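Long-range contacts in DELTA1-pyrroline-2-carboxylate reductase (Thermococcus litoralis DSM 5473, PDB 6T3E), which catalyses the reduction of Δ1-pyrroline-2-carboxylate to L-proline with NADH as the bound cofactor, probably in L-hydroxyproline metabolism: residues B[80-85]-B[327-332]; B[52-57]-B[298-303]; B[152-157]-B[174-179]. All blocks are in the same frame, centred on the assembly; numbering follows the deposited sequence.

Interaction 1. Residues B[80-85]-B[327-332]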
ATOM      1  N   SER B  80      -5.383   5.948   1.777  1.00 39.82           N
ATOM      2  CA  SER B  80      -6.029   7.248   1.636  1.00 42.18           C
ATOM      3  C   SER B  80      -5.991   7.981   2.968  1.00 46.76           C
ATOM      4  O   SER B  80      -5.923   7.366   4.035  1.00 52.30           O
ATOM      5  CB  SER B  80      -7.476   7.138   1.135  1.00 44.24           C
ATOM      6  OG  SER B  80      -8.364   6.773   2.172  1.00 46.49           O
ATOM      7  N   TYR B  81      -6.049   9.305   2.890  1.00 42.27           N
ATOM      8  CA  TYR B  81      -6.059  10.148   4.073  1.00 36.23           C
ATOM      9  C   TYR B  81      -7.180  11.157   3.918  1.00 39.97           C
ATOM     10  O   TYR B  81      -7.186  11.943   2.966  1.00 42.94           O
ATOM     11  CB  TYR B  81      -4.707  10.846   4.272  1.00 34.87           C
ATOM     12  CG  TYR B  81      -4.702  11.833   5.412  1.00 36.63           C
ATOM     13  CD1 TYR B  81      -5.370  11.558   6.604  1.00 38.19           C
ATOM     14  CD2 TYR B  81      -4.044  13.046   5.294  1.00 38.96           C
ATOM     15  CE1 TYR B  81      -5.374  12.471   7.650  1.00 38.89           C
ATOM     16  CE2 TYR B  81      -4.042  13.966   6.328  1.00 39.69           C
ATOM     17  CZ  TYR B  81      -4.712  13.679   7.501  1.00 41.59           C
ATOM     18  OH  TYR B  81      -4.706  14.605   8.521  1.00 43.24           O
ATOM     19  N   LEU B  82      -8.134  11.125   4.838  1.00 43.43           N
ATOM     20  CA  LEU B  82      -9.200  12.116   4.877  1.00 50.15           C
ATOM     21  C   LEU B  82      -8.908  13.030   6.054  1.00 53.94           C
ATOM     22  O   LEU B  82      -9.025  12.620   7.216  1.00 53.69           O
ATOM     23  CB  LEU B  82     -10.576  11.464   4.991  1.00 52.36           C
ATOM     24  CG  LEU B  82     -10.813  10.252   4.100  1.00 52.03           C
ATOM     25  CD1 LEU B  82     -12.266   9.837   4.169  1.00 47.29           C
ATOM     26  CD2 LEU B  82     -10.390  10.565   2.675  1.00 58.77           C
ATOM     27  N   GLU B  83      -8.554  14.277   5.742  1.00 57.47           N
ATOM     28  CA  GLU B  83      -7.935  15.157   6.721  1.00 58.10           C
ATOM     29  C   GLU B  83      -8.949  15.772   7.667  1.00 56.08           C
ATOM     30  O   GLU B  83      -8.648  15.940   8.852  1.00 56.99           O
ATOM     31  CB  GLU B  83      -7.130  16.235   5.994  1.00 64.54           C
ATOM     32  CG  GLU B  83      -6.359  15.661   4.795  1.00 69.83           C
ATOM     33  CD  GLU B  83      -5.917  16.691   3.767  1.00 74.93           C
ATOM     34  OE1 GLU B  83      -6.769  17.121   2.953  1.00 75.25           O
ATOM     35  OE2 GLU B  83      -4.710  17.043   3.755  1.00 78.12           O
ATOM     36  N   ASP B  84     -10.162  16.059   7.192  1.00 54.43           N
ATOM     37  CA  ASP B  84     -11.208  16.535   8.092  1.00 57.71           C
ATOM     38  C   ASP B  84     -11.644  15.438   9.057  1.00 55.55           C
ATOM     39  O   ASP B  84     -11.723  15.657  10.271  1.00 55.04           O
ATOM     40  CB  ASP B  84     -12.401  17.040   7.283  1.00 59.38           C
ATOM     41  CG  ASP B  84     -12.185  18.436   6.752  1.00 65.39           C
ATOM     42  OD1 ASP B  84     -11.263  19.130   7.245  1.00 63.49           O
ATOM     43  OD2 ASP B  84     -12.929  18.832   5.829  1.00 71.37           O
ATOM     44  N   SER B  85     -11.925  14.246   8.536  1.00 54.85           N
ATOM     45  CA  SER B  85     -12.301  13.124   9.381  1.00 54.50           C
ATOM     46  C   SER B  85     -11.113  12.526  10.119  1.00 49.74           C
ATOM     47  O   SER B  85     -11.317  11.737  11.051  1.00 47.66           O
ATOM     48  CB  SER B  85     -12.998  12.049   8.539  1.00 54.31           C
ATOM     49  OG  SER B  85     -14.340  12.420   8.267  1.00 55.96           O
ATOM     50  N   ASP B 327     -13.029   2.864   2.383  1.00 42.94           N
ATOM     51  CA  ASP B 327     -12.459   2.048   3.443  1.00 40.80           C
ATOM     52  C   ASP B 327     -12.069   2.904   4.640  1.00 43.24           C
ATOM     53  O   ASP B 327     -12.354   2.536   5.784  1.00 43.78           O
ATOM     54  CB  ASP B 327     -11.258   1.262   2.917  1.00 42.27           C
ATOM     55  CG  ASP B 327     -11.562   0.538   1.613  1.00 43.66           C
ATOM     56  OD1 ASP B 327     -12.494  -0.300   1.594  1.00 43.28           O
ATOM     57  OD2 ASP B 327     -10.870   0.821   0.606  1.00 41.24           O
ATOM     58  N   ALA B 328     -11.469   4.074   4.402  1.00 40.88           N
ATOM     59  CA  ALA B 328     -11.011   4.885   5.530  1.00 36.64           C
ATOM     60  C   ALA B 328     -12.190   5.405   6.348  1.00 34.33           C
ATOM     61  O   ALA B 328     -12.151   5.388   7.580  1.00 37.92           O
ATOM     62  CB  ALA B 328     -10.129   6.038   5.048  1.00 25.98           C
ATOM     63  N   ILE B 329     -13.250   5.873   5.690  1.00 38.12           N
ATOM     64  CA  ILE B 329     -14.381   6.407   6.442  1.00 42.70           C
ATOM     65  C   ILE B 329     -15.102   5.290   7.184  1.00 45.11           C
ATOM     66  O   ILE B 329     -15.631   5.497   8.284  1.00 47.60           O
ATOM     67  CB  ILE B 329     -15.328   7.211   5.527  1.00 42.88           C
ATOM     68  CG1 ILE B 329     -16.281   8.053   6.376  1.00 39.85           C
ATOM     69  CG2 ILE B 329     -16.103   6.309   4.599  1.00 45.36           C
ATOM     70  CD1 ILE B 329     -15.587   9.151   7.125  1.00 33.71           C
ATOM     71  N   THR B 330     -15.147   4.094   6.601  1.00 43.94           N
ATOM     72  CA  THR B 330     -15.777   2.978   7.294  1.00 44.20           C
ATOM     73  C   THR B 330     -14.890   2.428   8.416  1.00 45.56           C
ATOM     74  O   THR B 330     -15.377   2.173   9.526  1.00 42.85           O
ATOM     75  CB  THR B 330     -16.141   1.909   6.271  1.00 40.73           C
ATOM     76  OG1 THR B 330     -17.060   2.478   5.330  1.00 45.24           O
ATOM     77  CG2 THR B 330     -16.793   0.713   6.936  1.00 37.60           C
ATOM     78  N   ALA B 331     -13.575   2.326   8.177  1.00 43.57           N
ATOM     79  CA  ALA B 331     -12.669   1.835   9.211  1.00 36.98           C
ATOM     80  C   ALA B 331     -12.637   2.763  10.412  1.00 43.06           C
ATOM     81  O   ALA B 331     -12.624   2.295  11.559  1.00 46.23           O
ATOM     82  CB  ALA B 331     -11.262   1.685   8.654  1.00 35.53           C
ATOM     83  N   LYS B 332     -12.642   4.082  10.180  1.00 42.41           N
ATOM     84  CA  LYS B 332     -12.612   4.996  11.315  1.00 41.81           C
ATOM     85  C   LYS B 332     -13.955   5.005  12.030  1.00 39.67           C
ATOM     86  O   LYS B 332     -14.005   5.042  13.262  1.00 37.70           O
ATOM     87  CB  LYS B 332     -12.234   6.406  10.846  1.00 44.37           C
ATOM     88  CG  LYS B 332     -12.071   7.455  11.960  1.00 52.88           C
ATOM     89  CD  LYS B 332     -10.605   7.554  12.480  1.00 57.80           C
ATOM     90  CE  LYS B 332     -10.416   8.617  13.600  1.00 58.91           C
ATOM     91  NZ  LYS B 332      -9.472   8.193  14.696  1.00 55.22           N
TER

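Interaction 2. Residues B[52-57]-B[298-303]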
ATOM      1  N   GLU B  52     -16.308  15.064   1.361  1.00 45.19           N
ATOM      2  CA  GLU B  52     -14.988  15.504   1.799  1.00 46.52           C
ATOM      3  C   GLU B  52     -13.984  15.453   0.650  1.00 44.57           C
ATOM      4  O   GLU B  52     -13.122  16.336   0.535  1.00 42.91           O
ATOM      5  CB  GLU B  52     -14.535  14.655   2.995  1.00 48.83           C
ATOM      6  CG  GLU B  52     -13.067  14.828   3.407  1.00 54.55           C
ATOM      7  CD  GLU B  52     -12.744  14.300   4.812  1.00 59.03           C
ATOM      8  OE1 GLU B  52     -13.668  13.888   5.547  1.00 60.94           O
ATOM      9  OE2 GLU B  52     -11.547  14.288   5.177  1.00 60.05           O
ATOM     10  N   LEU B  53     -14.116  14.463  -0.238  1.00 49.30           N
ATOM     11  CA  LEU B  53     -13.233  14.360  -1.401  1.00 50.31           C
ATOM     12  C   LEU B  53     -13.458  15.503  -2.388  1.00 50.64           C
ATOM     13  O   LEU B  53     -12.506  15.995  -3.004  1.00 51.89           O
ATOM     14  CB  LEU B  53     -13.442  13.013  -2.086  1.00 51.99           C
ATOM     15  CG  LEU B  53     -13.149  12.930  -3.581  1.00 52.65           C
ATOM     16  CD1 LEU B  53     -11.643  12.946  -3.824  1.00 47.44           C
ATOM     17  CD2 LEU B  53     -13.794  11.682  -4.165  1.00 55.28           C
ATOM     18  N   TYR B  54     -14.711  15.920  -2.575  1.00 46.83           N
ATOM     19  CA  TYR B  54     -14.995  17.001  -3.512  1.00 52.76           C
ATOM     20  C   TYR B  54     -14.454  18.339  -3.015  1.00 53.87           C
ATOM     21  O   TYR B  54     -14.054  19.186  -3.820  1.00 53.46           O
ATOM     22  CB  TYR B  54     -16.498  17.110  -3.770  1.00 60.65           C
ATOM     23  CG  TYR B  54     -16.827  18.150  -4.821  1.00 64.04           C
ATOM     24  CD1 TYR B  54     -16.784  17.829  -6.177  1.00 63.49           C
ATOM     25  CD2 TYR B  54     -17.148  19.458  -4.465  1.00 65.15           C
ATOM     26  CE1 TYR B  54     -17.062  18.767  -7.144  1.00 63.81           C
ATOM     27  CE2 TYR B  54     -17.429  20.410  -5.432  1.00 67.73           C
ATOM     28  CZ  TYR B  54     -17.384  20.055  -6.771  1.00 65.98           C
ATOM     29  OH  TYR B  54     -17.656  20.984  -7.749  1.00 65.39           O
ATOM     30  N   ASN B  55     -14.486  18.575  -1.704  1.00 53.32           N
ATOM     31  CA  ASN B  55     -14.021  19.837  -1.140  1.00 50.37           C
ATOM     32  C   ASN B  55     -12.503  19.915  -1.019  1.00 52.74           C
ATOM     33  O   ASN B  55     -12.001  20.834  -0.359  1.00 52.97           O
ATOM     34  CB  ASN B  55     -14.659  20.068   0.233  1.00 46.66           C
ATOM     35  CG  ASN B  55     -16.172  20.193   0.162  1.00 51.50           C
ATOM     36  OD1 ASN B  55     -16.724  20.687  -0.822  1.00 56.34           O
ATOM     37  ND2 ASN B  55     -16.851  19.737   1.205  1.00 53.39           N
ATOM     38  N   GLY B  56     -11.771  19.000  -1.660  1.00 51.20           N
ATOM     39  CA  GLY B  56     -10.320  19.009  -1.643  1.00 48.30           C
ATOM     40  C   GLY B  56      -9.685  18.574  -0.344  1.00 45.93           C
ATOM     41  O   GLY B  56      -8.510  18.869  -0.110  1.00 45.18           O
ATOM     42  N   LYS B  57     -10.426  17.865   0.506  1.00 44.13           N
ATOM     43  CA  LYS B  57      -9.933  17.426   1.803  1.00 45.25           C
ATOM     44  C   LYS B  57      -9.581  15.941   1.833  1.00 51.03           C
ATOM     45  O   LYS B  57      -9.580  15.336   2.911  1.00 51.62           O
ATOM     46  CB  LYS B  57     -10.961  17.745   2.885  1.00 47.27           C
ATOM     47  CG  LYS B  57     -11.185  19.216   3.109  1.00 50.47           C
ATOM     48  CD  LYS B  57      -9.923  19.875   3.634  1.00 54.48           C
ATOM     49  CE  LYS B  57     -10.168  21.336   4.058  1.00 57.14           C
ATOM     50  NZ  LYS B  57      -9.148  21.832   5.027  1.00 55.08           N
ATOM     51  N   LEU B 298     -19.119  10.464  -8.834  1.00 56.56           N
ATOM     52  CA  LEU B 298     -20.047  10.429  -7.713  1.00 56.11           C
ATOM     53  C   LEU B 298     -19.815  11.595  -6.763  1.00 58.14           C
ATOM     54  O   LEU B 298     -20.774  12.123  -6.191  1.00 58.66           O
ATOM     55  CB  LEU B 298     -19.917   9.099  -6.967  1.00 52.84           C
ATOM     56  CG  LEU B 298     -20.893   8.875  -5.811  1.00 48.17           C
ATOM     57  CD1 LEU B 298     -22.315   8.775  -6.321  1.00 40.79           C
ATOM     58  CD2 LEU B 298     -20.521   7.639  -5.010  1.00 49.43           C
ATOM     59  N   ALA B 299     -18.562  12.037  -6.613  1.00 56.97           N
ATOM     60  CA  ALA B 299     -18.284  13.155  -5.715  1.00 53.72           C
ATOM     61  C   ALA B 299     -18.974  14.425  -6.189  1.00 57.45           C
ATOM     62  O   ALA B 299     -19.419  15.236  -5.370  1.00 61.38           O
ATOM     63  CB  ALA B 299     -16.778  13.373  -5.584  1.00 50.62           C
ATOM     64  N   GLU B 300     -19.073  14.620  -7.508  1.00 58.05           N
ATOM     65  CA  GLU B 300     -19.776  15.794  -8.021  1.00 59.60           C
ATOM     66  C   GLU B 300     -21.283  15.685  -7.807  1.00 59.95           C
ATOM     67  O   GLU B 300     -21.958  16.695  -7.570  1.00 63.45           O
ATOM     68  CB  GLU B 300     -19.466  15.984  -9.503  1.00 62.00           C
ATOM     69  CG  GLU B 300     -18.041  15.656  -9.863  1.00 62.93           C
ATOM     70  CD  GLU B 300     -17.788  15.801 -11.333  1.00 62.54           C
ATOM     71  OE1 GLU B 300     -18.477  15.131 -12.114  1.00 62.72           O
ATOM     72  OE2 GLU B 300     -16.904  16.590 -11.710  1.00 64.62           O
ATOM     73  N   ILE B 301     -21.832  14.472  -7.905  1.00 55.05           N
ATOM     74  CA  ILE B 301     -23.260  14.282  -7.678  1.00 54.84           C
ATOM     75  C   ILE B 301     -23.617  14.510  -6.210  1.00 55.30           C
ATOM     76  O   ILE B 301     -24.639  15.137  -5.896  1.00 51.12           O
ATOM     77  CB  ILE B 301     -23.685  12.889  -8.164  1.00 53.34           C
ATOM     78  CG1 ILE B 301     -23.742  12.877  -9.695  1.00 55.04           C
ATOM     79  CG2 ILE B 301     -25.029  12.502  -7.567  1.00 54.03           C
ATOM     80  CD1 ILE B 301     -24.510  11.720 -10.263  1.00 53.67           C
ATOM     81  N   VAL B 302     -22.795  13.998  -5.287  1.00 55.18           N
ATOM     82  CA  VAL B 302     -23.075  14.186  -3.864  1.00 52.62           C
ATOM     83  C   VAL B 302     -23.041  15.669  -3.515  1.00 52.64           C
ATOM     84  O   VAL B 302     -23.904  16.175  -2.785  1.00 49.31           O
ATOM     85  CB  VAL B 302     -22.077  13.383  -3.000  1.00 50.82           C
ATOM     86  CG1 VAL B 302     -22.384  13.569  -1.514  1.00 53.47           C
ATOM     87  CG2 VAL B 302     -22.096  11.909  -3.354  1.00 48.63           C
ATOM     88  N   ALA B 303     -22.082  16.399  -4.084  1.00 53.72           N
ATOM     89  CA  ALA B 303     -21.939  17.822  -3.809  1.00 52.53           C
ATOM     90  C   ALA B 303     -23.064  18.659  -4.400  1.00 56.63           C
ATOM     91  O   ALA B 303     -23.209  19.824  -4.019  1.00 60.13           O
ATOM     92  CB  ALA B 303     -20.594  18.316  -4.349  1.00 49.28           C
TER

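Interaction 3. Residues B[152-157]-B[174-179]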
ATOM      1  N   LYS B 152     -39.555  -0.625  -7.575  1.00 69.23           N
ATOM      2  CA  LYS B 152     -39.962  -1.679  -6.648  1.00 66.52           C
ATOM      3  C   LYS B 152     -39.358  -3.042  -6.960  1.00 59.87           C
ATOM      4  O   LYS B 152     -39.221  -3.857  -6.042  1.00 55.25           O
ATOM      5  CB  LYS B 152     -41.497  -1.792  -6.534  1.00 70.16           C
ATOM      6  CG  LYS B 152     -42.325  -1.526  -7.793  1.00 75.62           C
ATOM      7  CD  LYS B 152     -43.641  -2.329  -7.724  1.00 80.21           C
ATOM      8  CE  LYS B 152     -44.534  -2.230  -8.981  1.00 80.54           C
ATOM      9  NZ  LYS B 152     -45.297  -0.966  -9.110  1.00 80.33           N
ATOM     10  N   ILE B 153     -38.985  -3.321  -8.201  1.00 59.70           N
ATOM     11  CA  ILE B 153     -38.428  -4.610  -8.604  1.00 53.92           C
ATOM     12  C   ILE B 153     -36.941  -4.413  -8.883  1.00 49.92           C
ATOM     13  O   ILE B 153     -36.555  -3.511  -9.640  1.00 44.33           O
ATOM     14  CB  ILE B 153     -39.146  -5.186  -9.846  1.00 55.64           C
ATOM     15  CG1 ILE B 153     -40.678  -5.144  -9.690  1.00 59.54           C
ATOM     16  CG2 ILE B 153     -38.719  -6.609 -10.084  1.00 56.43           C
ATOM     17  CD1 ILE B 153     -41.396  -4.120 -10.574  1.00 60.27           C
ATOM     18  N   ALA B 154     -36.106  -5.233  -8.244  1.00 49.82           N
ATOM     19  CA  ALA B 154     -34.662  -5.179  -8.412  1.00 47.64           C
ATOM     20  C   ALA B 154     -34.164  -6.505  -8.965  1.00 56.48           C
ATOM     21  O   ALA B 154     -34.498  -7.568  -8.431  1.00 59.03           O
ATOM     22  CB  ALA B 154     -33.960  -4.876  -7.091  1.00 41.95           C
ATOM     23  N   GLY B 155     -33.326  -6.440  -9.993  1.00 60.08           N
ATOM     24  CA  GLY B 155     -32.731  -7.624 -10.598  1.00 57.05           C
ATOM     25  C   GLY B 155     -31.269  -7.734 -10.205  1.00 57.70           C
ATOM     26  O   GLY B 155     -30.543  -6.734 -10.188  1.00 55.74           O
ATOM     27  N   ILE B 156     -30.843  -8.959  -9.908  1.00 59.09           N
ATOM     28  CA  ILE B 156     -29.490  -9.226  -9.442  1.00 57.19           C
ATOM     29  C   ILE B 156     -28.863 -10.280 -10.339  1.00 55.92           C
ATOM     30  O   ILE B 156     -29.421 -11.368 -10.513  1.00 59.47           O
ATOM     31  CB  ILE B 156     -29.472  -9.677  -7.970  1.00 56.63           C
ATOM     32  CG1 ILE B 156     -30.396  -8.779  -7.147  1.00 62.52           C
ATOM     33  CG2 ILE B 156     -28.071  -9.632  -7.428  1.00 55.21           C
ATOM     34  CD1 ILE B 156     -30.524  -9.170  -5.701  1.00 63.81           C
ATOM     35  N   ILE B 157     -27.710  -9.951 -10.905  1.00 50.15           N
ATOM     36  CA  ILE B 157     -26.938 -10.858 -11.737  1.00 46.39           C
ATOM     37  C   ILE B 157     -25.618 -11.105 -11.025  1.00 44.43           C
ATOM     38  O   ILE B 157     -24.829 -10.170 -10.830  1.00 42.91           O
ATOM     39  CB  ILE B 157     -26.717 -10.286 -13.145  1.00 49.99           C
ATOM     40  CG1 ILE B 157     -28.025 -10.312 -13.928  1.00 54.11           C
ATOM     41  CG2 ILE B 157     -25.642 -11.067 -13.895  1.00 47.28           C
ATOM     42  CD1 ILE B 157     -28.042  -9.343 -15.055  1.00 58.89           C
ATOM     43  N   ARG B 174     -34.603   2.588  -1.351  1.00 58.63           N
ATOM     44  CA  ARG B 174     -35.820   2.532  -2.149  1.00 56.17           C
ATOM     45  C   ARG B 174     -36.827   1.587  -1.500  1.00 58.13           C
ATOM     46  O   ARG B 174     -36.490   0.804  -0.609  1.00 60.21           O
ATOM     47  CB  ARG B 174     -35.503   2.091  -3.583  1.00 52.59           C
ATOM     48  CG  ARG B 174     -34.690   3.114  -4.368  1.00 52.67           C
ATOM     49  CD  ARG B 174     -35.525   4.341  -4.693  1.00 55.00           C
ATOM     50  NE  ARG B 174     -34.813   5.293  -5.545  1.00 57.39           N
ATOM     51  CZ  ARG B 174     -34.286   6.440  -5.114  1.00 57.97           C
ATOM     52  NH1 ARG B 174     -34.389   6.779  -3.834  1.00 54.05           N
ATOM     53  NH2 ARG B 174     -33.655   7.250  -5.962  1.00 58.08           N
ATOM     54  N   ASN B 175     -38.094   1.711  -1.900  1.00 59.62           N
ATOM     55  CA  ASN B 175     -39.154   0.845  -1.370  1.00 62.47           C
ATOM     56  C   ASN B 175     -39.275  -0.406  -2.246  1.00 64.37           C
ATOM     57  O   ASN B 175     -40.299  -0.677  -2.874  1.00 65.14           O
ATOM     58  CB  ASN B 175     -40.479   1.601  -1.281  1.00 66.08           C
ATOM     59  CG  ASN B 175     -40.579   2.484  -0.029  1.00 70.66           C
ATOM     60  OD1 ASN B 175     -40.341   2.028   1.094  1.00 71.73           O
ATOM     61  ND2 ASN B 175     -40.927   3.754  -0.227  1.00 70.85           N
ATOM     62  N   ILE B 176     -38.197  -1.196  -2.244  1.00 64.23           N
ATOM     63  CA  ILE B 176     -38.133  -2.399  -3.064  1.00 59.60           C
ATOM     64  C   ILE B 176     -39.152  -3.413  -2.561  1.00 60.63           C
ATOM     65  O   ILE B 176     -39.298  -3.629  -1.352  1.00 63.93           O
ATOM     66  CB  ILE B 176     -36.702  -2.965  -3.040  1.00 53.94           C
ATOM     67  CG1 ILE B 176     -35.703  -1.866  -3.393  1.00 54.18           C
ATOM     68  CG2 ILE B 176     -36.545  -4.110  -4.025  1.00 53.75           C
ATOM     69  CD1 ILE B 176     -35.742  -1.450  -4.845  1.00 54.99           C
ATOM     70  N   GLU B 177     -39.865  -4.044  -3.486  1.00 60.71           N
ATOM     71  CA  GLU B 177     -40.877  -5.034  -3.138  1.00 65.68           C
ATOM     72  C   GLU B 177     -40.488  -6.458  -3.501  1.00 64.58           C
ATOM     73  O   GLU B 177     -40.777  -7.383  -2.737  1.00 64.26           O
ATOM     74  CB  GLU B 177     -42.200  -4.694  -3.835  1.00 69.81           C
ATOM     75  CG  GLU B 177     -43.187  -3.939  -2.984  1.00 74.27           C
ATOM     76  CD  GLU B 177     -44.186  -3.173  -3.821  1.00 79.50           C
ATOM     77  OE1 GLU B 177     -44.659  -3.737  -4.831  1.00 79.41           O
ATOM     78  OE2 GLU B 177     -44.499  -2.013  -3.470  1.00 83.94           O
ATOM     79  N   LYS B 178     -39.817  -6.658  -4.635  1.00 64.51           N
ATOM     80  CA  LYS B 178     -39.514  -7.996  -5.118  1.00 68.54           C
ATOM     81  C   LYS B 178     -38.184  -7.973  -5.860  1.00 67.94           C
ATOM     82  O   LYS B 178     -37.853  -6.996  -6.539  1.00 70.26           O
ATOM     83  CB  LYS B 178     -40.661  -8.500  -6.013  1.00 72.48           C
ATOM     84  CG  LYS B 178     -40.376  -9.694  -6.888  1.00 72.42           C
ATOM     85  CD  LYS B 178     -41.216  -9.607  -8.156  1.00 75.68           C
ATOM     86  CE  LYS B 178     -40.979 -10.805  -9.057  1.00 78.83           C
ATOM     87  NZ  LYS B 178     -41.851 -10.829 -10.272  1.00 82.05           N
ATOM     88  N   ALA B 179     -37.433  -9.069  -5.737  1.00 61.47           N
ATOM     89  CA  ALA B 179     -36.114  -9.174  -6.343  1.00 59.79           C
ATOM     90  C   ALA B 179     -36.005 -10.451  -7.168  1.00 58.70           C
ATOM     91  O   ALA B 179     -36.587 -11.483  -6.825  1.00 57.91           O
ATOM     92  CB  ALA B 179     -35.001  -9.120  -5.280  1.00 55.53           C
TER

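Interaction 1. Residues B[80-85]-B[327-332]
A328 and I329 of helix 324-341 meet the end of strand 73-82 and the turn that follows it, a helix-on-sheet packing in the part of the ornithine cyclodeaminase/mu-crystallin fold built round the mixed sheet. The short axes cross at -64° and approach to 8.8 Å, a spacing to which the small A328 probably contributes. A328 comes first: its methyl group faces the strand, and CB lies 3.5 Å from OG of S80 and 4.4 Å from CG of L82. A87 and A89 of strand 87-95 border the same methyl, so alanine suits a place with neighbours on two strands. At I329, the next residue, CB is 4.3 Å from CD1 of L82, an apolar pair. CG1 stands opposite the backbone N (chi1 -165°) and carries CD1 out to S85, 3.7 Å from OG; that oxygen is hydrogen-bonded to E52, so the hydroxyl has a polar partner of its own while the CD1 methyl packs against it. K332, a turn after A328, returns to the contact through its aliphatic chain. A lysine fits this partly exposed border, since its methylenes can lie against protein while the ammonium reaches outward, with a long, weak ion pair to E336. CE lies 4.1 Å from the carbonyl O of S85.

Interaction 2. Residues B[52-57]-B[298-303]
The Y54 ring carries the CB methyl of A303 over one face, 3.9 Å from the ring centroid and 20° off the ring normal, a CH-pi contact. Within its own segment N55 OD1 lies in the ring plane at an edge, while A299 O and the CA of E300 approach the ring obliquely. The tyrosine belongs to the last turn of helix 39-54, which ends in a Schellman motif: K57 N bonds to E52 O, and G56 N bonds weakly to L53 O. G56 is the C-prime residue, and its positive phi, 74°, is readily adopted by glycine. Across from this helix end lies the short helix 298-303, which follows strand 294-297 at the border of the parallel sheet. The contact therefore joins the helix end to the flank of the nucleotide-binding half of the fold.

A299 and A303, four residues apart, present their methyl groups on one side of their helix. The small A303 side chain probably lets the ring come close to the helix. Y54 has CG opposite the backbone N (chi1 -176°), which sends the ring over A303, while Y54 CB packs against A299, 4.2 Å from its CB. E300 meets the ring with its aliphatic part, CG being 4.2 Å from Y54 CE1, while its carboxylate turns back to the N-H of E297 through OE1. L53, which L323 also borders, completes the contact, its CD2 3.7 Å from A299 CB.

Interaction 3. Residues B[152-157]-B[174-179]
Main-chain hydrogen bonds tie K152 and A154 to E177 and K178, pairing neighbouring parallel strands of a Rossmann-type beta-alpha-beta unit. The carbonyl O of K152 accepts twice. E177 N approaches in the carbonyl plane, on a lone pair, whereas K178 N, at 3.2 Å, is tilted 24° from that plane. The ladder continues with A154 N to K178 O, 3.0 Å long and fairly straight at 161°. CA-H...O contacts run alongside, from I153 CA to K178 O and from A179 CA to A154 O (3.1 Å).

Apolar contacts lie chiefly on the face that A154 and A179 share. A154 CB sits 4.1 Å from I176 CG2, and I156 CD1 stretches to within 4.5 Å of A179 CB; the small A154 suits a place under L167 of helix 161-173, and A179 borders I202. The other face carries I153 and K178; the lysine's CD lies 4.4 Å from I153 CG2.

At the exposed border the K152 chain and the E177 carboxylate cross, CD 3.4 Å from OE1. K152 NZ stays 5.1 Å from that oxygen, too far for a salt bridge, though the opposite charges may still attract.

Helix 161-173 makes the crossover between the strands: L167 also covers I156, V170 meets I176, and A163, in a probable GxGxxA dinucleotide-binding turn, touches I156. Strand 219-222 flanks strand 153-157, with I221 packing against I156.

How the interactions relate
Interactions 1 and 2 form one continuous patch, with centres 14 Å apart and segments that alternate along the chain. E52, at the helix end of interaction 2, accepts a probable hydrogen bond from S85 of interaction 1 (OG to OE1, 3.2 Å), and E83 N lies 3.2 Å from K57 O. Interaction 3 stands apart, in the nucleotide-binding part: its centre is 31 Å from that of interaction 1 and 28 Å from that of interaction 2. The side chain of I156 is about 9 Å from the bound NADH, and that of S80 about 12 Å from the proline. D327, on the 327-332 segment, forms salt bridges to K91 and R134, both of the proline pocket.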